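Local coordinates for probable enoyl-CoA hydratase/isomerase (Mycobacterium abscessus, PDB 3SWX), which probably catalyses hydration or double-bond isomerisation of acyl-CoA substrates, as a trimeric member of the crotonase-like enoyl-CoA hydratase/isomerase family, at residues Glu177-Arg180 with Glu186-Pro189; Ala219-Ala222 with Ala228-Glu231. All coordinates share one frame; numbering follows the deposited sequence.

Overall arrangement
Interactions 1 and 2 lie in series along the chain, with centres 29 Å apart, and they do not touch. They share no helix or strand. Interaction 1 joins the short helix 175-180 to strand 186-188, an outermost strand of the six-stranded sheet of the crotonase-like fold. It is a surface contact: a histidine side chain meets an isoleucine methyl group and lies near the strand backbone. Interaction 2 joins helices 209-225 and 227-242 through leucine and alanine groups alone, and is partly buried. Neither contact has a hydrogen bond between its own segments. Polar links run outward instead, and both contacts reach neighbouring subunits of the trimer.

Interaction 1: residues Glu177-Arg180 with Glu186-Pro189; sequences EAHR and EIVP
This contact is a helix-to-strand connection in the crotonase-like fold. The short helix 175-180 leads through a short loop into strand 186-188, at one margin of the six-stranded sheet. His179 carries the helix side and Ile187 the strand side. The imidazole CG is anti to the backbone N (chi1 175°), which carries the ring out toward Glu186 and Ile187. Ile187 lays its CD1 against the base of the histidine, 3.7 Å from His179 CB and 4.0 Å from His179 CG. The two side chains cross obliquely. The ring nitrogen on the strand side, His179 ND1, is hydrogen-bonded to Val184 O in the connecting loop. It comes no closer than 4.0 Å to Glu186 N, too far for a bond there. On the strand, Glu186 and Val188 have backbone hydrogen bonds to Ala129, which tie it to strand 126-130. On the helix, Arg180 grips Glu177 side-on with two nitrogens. Arg180 also packs on His179 of the second subunit, so the helix lies at a trimer interface. In the salt bridge, Arg180 NE is 3.1 Å from Glu177 OE1 with a nearly straight N-H...O angle of 171°, and OE1 is met from above the carboxylate plane.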
loop_
_atom_site.group_PDB
_atom_site.type_symbol
_atom_site.label_atom_id
_atom_site.label_comp_id
_atom_site.label_asym_id
_atom_site.label_seq_id
_atom_site.Cartn_x
_atom_site.Cartn_y
_atom_site.Cartn_z
ATOM N N GLU B 177 15.816 -6.011 3.532
ATOM C CA GLU B 177 14.562 -5.681 4.175
ATOM C C GLU B 177 13.930 -4.425 3.542
ATOM O O GLU B 177 12.730 -4.412 3.287
ATOM C CB GLU B 177 14.783 -5.532 5.680
ATOM C CG GLU B 177 13.566 -5.063 6.480
ATOM C CD GLU B 177 12.418 -6.061 6.543
ATOM O OE1 GLU B 177 12.555 -7.241 6.107
ATOM O OE2 GLU B 177 11.355 -5.630 7.054
ATOM N N ALA B 178 14.732 -3.400 3.243
ATOM C CA ALA B 178 14.205 -2.165 2.623
ATOM C C ALA B 178 13.546 -2.438 1.248
ATOM O O ALA B 178 12.528 -1.821 0.880
ATOM C CB ALA B 178 15.307 -1.087 2.513
ATOM N N HIS B 179 14.110 -3.408 0.533
ATOM C CA HIS B 179 13.633 -3.839 -0.762
ATOM C C HIS B 179 12.386 -4.714 -0.634
ATOM O O HIS B 179 11.448 -4.591 -1.436
ATOM C CB HIS B 179 14.760 -4.601 -1.454
ATOM C CG HIS B 179 14.380 -5.209 -2.757
ATOM N ND1 HIS B 179 14.027 -4.450 -3.851
ATOM C CD2 HIS B 179 14.346 -6.498 -3.167
ATOM C CE1 HIS B 179 13.779 -5.247 -4.874
ATOM N NE2 HIS B 179 13.966 -6.493 -4.488
ATOM N N ARG B 180 12.376 -5.580 0.382
ATOM C CA ARG B 180 11.222 -6.444 0.657
ATOM C C ARG B 180 9.970 -5.601 0.879
ATOM O O ARG B 180 8.912 -5.882 0.306
ATOM C CB ARG B 180 11.430 -7.316 1.888
ATOM C CG ARG B 180 10.436 -8.499 1.941
ATOM C CD ARG B 180 10.619 -9.339 3.207
ATOM N NE ARG B 180 10.350 -8.561 4.413
ATOM C CZ ARG B 180 9.143 -8.333 4.932
ATOM N NH1 ARG B 180 8.056 -8.835 4.363
ATOM N NH2 ARG B 180 9.034 -7.603 6.037
ATOM N N GLU B 186 15.534 -1.570 -6.178
ATOM C CA GLU B 186 16.527 -2.489 -6.690
ATOM C C GLU B 186 17.798 -2.367 -5.867
ATOM O O GLU B 186 18.190 -1.263 -5.457
ATOM C CB GLU B 186 16.791 -2.203 -8.175
ATOM C CG GLU B 186 17.726 -3.212 -8.819
ATOM C CD GLU B 186 18.031 -2.924 -10.288
ATOM O OE1 GLU B 186 17.392 -2.012 -10.904
ATOM O OE2 GLU B 186 18.933 -3.631 -10.813
ATOM N N ILE B 187 18.396 -3.528 -5.596
ATOM C CA ILE B 187 19.667 -3.625 -4.935
ATOM C C ILE B 187 20.721 -4.083 -5.950
ATOM O O ILE B 187 20.537 -5.088 -6.640
ATOM C CB ILE B 187 19.643 -4.649 -3.797
ATOM C CG1 ILE B 187 18.519 -4.362 -2.790
ATOM C CG2 ILE B 187 21.015 -4.682 -3.076
ATOM C CD1 ILE B 187 18.277 -5.540 -1.862
ATOM N N VAL B 188 21.833 -3.352 -5.996
ATOM C CA VAL B 188 22.916 -3.619 -6.937
ATOM C C VAL B 188 24.243 -3.802 -6.195
ATOM O O VAL B 188 24.332 -3.503 -4.993
ATOM C CB VAL B 188 23.047 -2.462 -7.935
ATOM C CG1 VAL B 188 21.749 -2.319 -8.757
ATOM C CG2 VAL B 188 23.399 -1.147 -7.210
ATOM N N PRO B 189 25.278 -4.309 -6.902
ATOM C CA PRO B 189 26.573 -4.525 -6.251
ATOM C C PRO B 189 27.224 -3.249 -5.730
ATOM O O PRO B 189 26.902 -2.147 -6.191
ATOM C CB PRO B 189 27.422 -5.163 -7.361
ATOM C CG PRO B 189 26.401 -5.899 -8.211
ATOM C CD PRO B 189 25.238 -4.923 -8.242
#

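Interaction 2: residues Ala219-Ala222 with Ala228-Glu231; sequences ARLA and AAAE
Leu221 and Ala222 of helix 209-225 meet Ala229 and Ala230 of helix 227-242. The two are consecutive helices in the C-terminal, helical part of the crotonase-like chain, joined by a very short link. The closest approach between two side chains is methyl to methyl: Ala222 CB lies 3.7 Å from Ala230 CB. Ala230 CB is also 3.7 Å from Ala222 CA, so the methyl group reaches the backbone of the first helix. The helices come near here, with Ala222 CA and Ala230 CA 4.9 Å apart. Leu221 packs beside this pair. It turns its CG away from its own backbone N (chi1 -174°), which sends the branched end across to the second helix. There Leu221 CD2 sits 3.6 Å from Ala229 O and 4.2 Å from Ala230 CA. The same leucine sets its CG against Ala229 CB at 4.2 Å. One branch thus lies on the helix backbone, while the branch point meets a side chain.

Further out, polar groups tie the pair together and to its surroundings. Asn218 ND2, one residue before the first segment, is hydrogen-bonded to Ala230 O and bridges the two helices. Arg220 points to another part of the chain, where its NH2 is hydrogen-bonded to Leu101 O. The third subunit adds to the setting: Ala219 and Arg220 pack on its Trp160, and Glu231 OE2 forms a salt bridge with its Arg224.

Between the two segments the touching side chains are all apolar, and one leucine methyl also rests against the backbone oxygen Ala229 O. No hydrogen bond or charge pair crosses. The small alanine side chains probably allow the two backbones to come this near, while directional bonding is left to the groups around them.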
loop_
_atom_site.group_PDB
_atom_site.type_symbol
_atom_site.label_atom_id
_atom_site.label_comp_id
_atom_site.label_asym_id
_atom_site.label_seq_id
_atom_site.Cartn_x
_atom_site.Cartn_y
_atom_site.Cartn_z
ATOM N N ALA B 219 -1.048 10.879 -10.464
ATOM C CA ALA B 219 -0.744 10.036 -9.319
ATOM C C ALA B 219 -0.770 10.847 -8.013
ATOM O O ALA B 219 -1.351 10.398 -7.018
ATOM C CB ALA B 219 0.631 9.337 -9.494
ATOM N N ARG B 220 -0.150 12.031 -8.017
ATOM C CA ARG B 220 -0.172 12.887 -6.825
ATOM C C ARG B 220 -1.563 13.403 -6.472
ATOM O O ARG B 220 -1.910 13.481 -5.305
ATOM C CB ARG B 220 0.758 14.075 -6.961
ATOM C CG ARG B 220 2.235 13.731 -6.962
ATOM C CD ARG B 220 3.047 15.012 -6.848
ATOM N NE ARG B 220 4.404 14.888 -7.379
ATOM C CZ ARG B 220 5.398 14.203 -6.819
ATOM N NH1 ARG B 220 5.209 13.531 -5.698
ATOM N NH2 ARG B 220 6.613 14.193 -7.393
ATOM N N LEU B 221 -2.339 13.778 -7.488
ATOM C CA LEU B 221 -3.718 14.251 -7.292
ATOM C C LEU B 221 -4.567 13.177 -6.610
ATOM O O LEU B 221 -5.337 13.486 -5.706
ATOM C CB LEU B 221 -4.352 14.652 -8.623
ATOM C CG LEU B 221 -5.744 15.297 -8.543
ATOM C CD1 LEU B 221 -5.738 16.455 -7.580
ATOM C CD2 LEU B 221 -6.233 15.723 -9.948
ATOM N N ALA B 222 -4.383 11.920 -7.025
ATOM C CA ALA B 222 -5.083 10.786 -6.413
ATOM C C ALA B 222 -4.822 10.690 -4.911
ATOM O O ALA B 222 -5.750 10.437 -4.102
ATOM C CB ALA B 222 -4.665 9.475 -7.082
ATOM N N ALA B 228 -11.799 9.992 -7.151
ATOM C CA ALA B 228 -12.673 10.731 -8.070
ATOM C C ALA B 228 -11.933 11.901 -8.732
ATOM O O ALA B 228 -12.068 12.118 -9.915
ATOM C CB ALA B 228 -13.934 11.221 -7.331
ATOM N N ALA B 229 -11.123 12.628 -7.961
ATOM C CA ALA B 229 -10.413 13.806 -8.461
ATOM C C ALA B 229 -9.427 13.442 -9.564
ATOM O O ALA B 229 -9.360 14.125 -10.580
ATOM C CB ALA B 229 -9.678 14.528 -7.299
ATOM N N ALA B 230 -8.668 12.368 -9.351
ATOM C CA ALA B 230 -7.747 11.859 -10.358
ATOM C C ALA B 230 -8.511 11.304 -11.576
ATOM O O ALA B 230 -8.182 11.611 -12.729
ATOM C CB ALA B 230 -6.795 10.808 -9.731
ATOM N N GLU B 231 -9.567 10.535 -11.316
ATOM C CA GLU B 231 -10.383 9.958 -12.379
ATOM C C GLU B 231 -10.907 11.010 -13.340
ATOM O O GLU B 231 -10.864 10.836 -14.544
ATOM C CB GLU B 231 -11.564 9.189 -11.789
ATOM C CG GLU B 231 -11.195 7.806 -11.337
ATOM C CD GLU B 231 -12.306 7.127 -10.592
ATOM O OE1 GLU B 231 -13.420 7.690 -10.468
ATOM O OE2 GLU B 231 -12.061 6.013 -10.123
#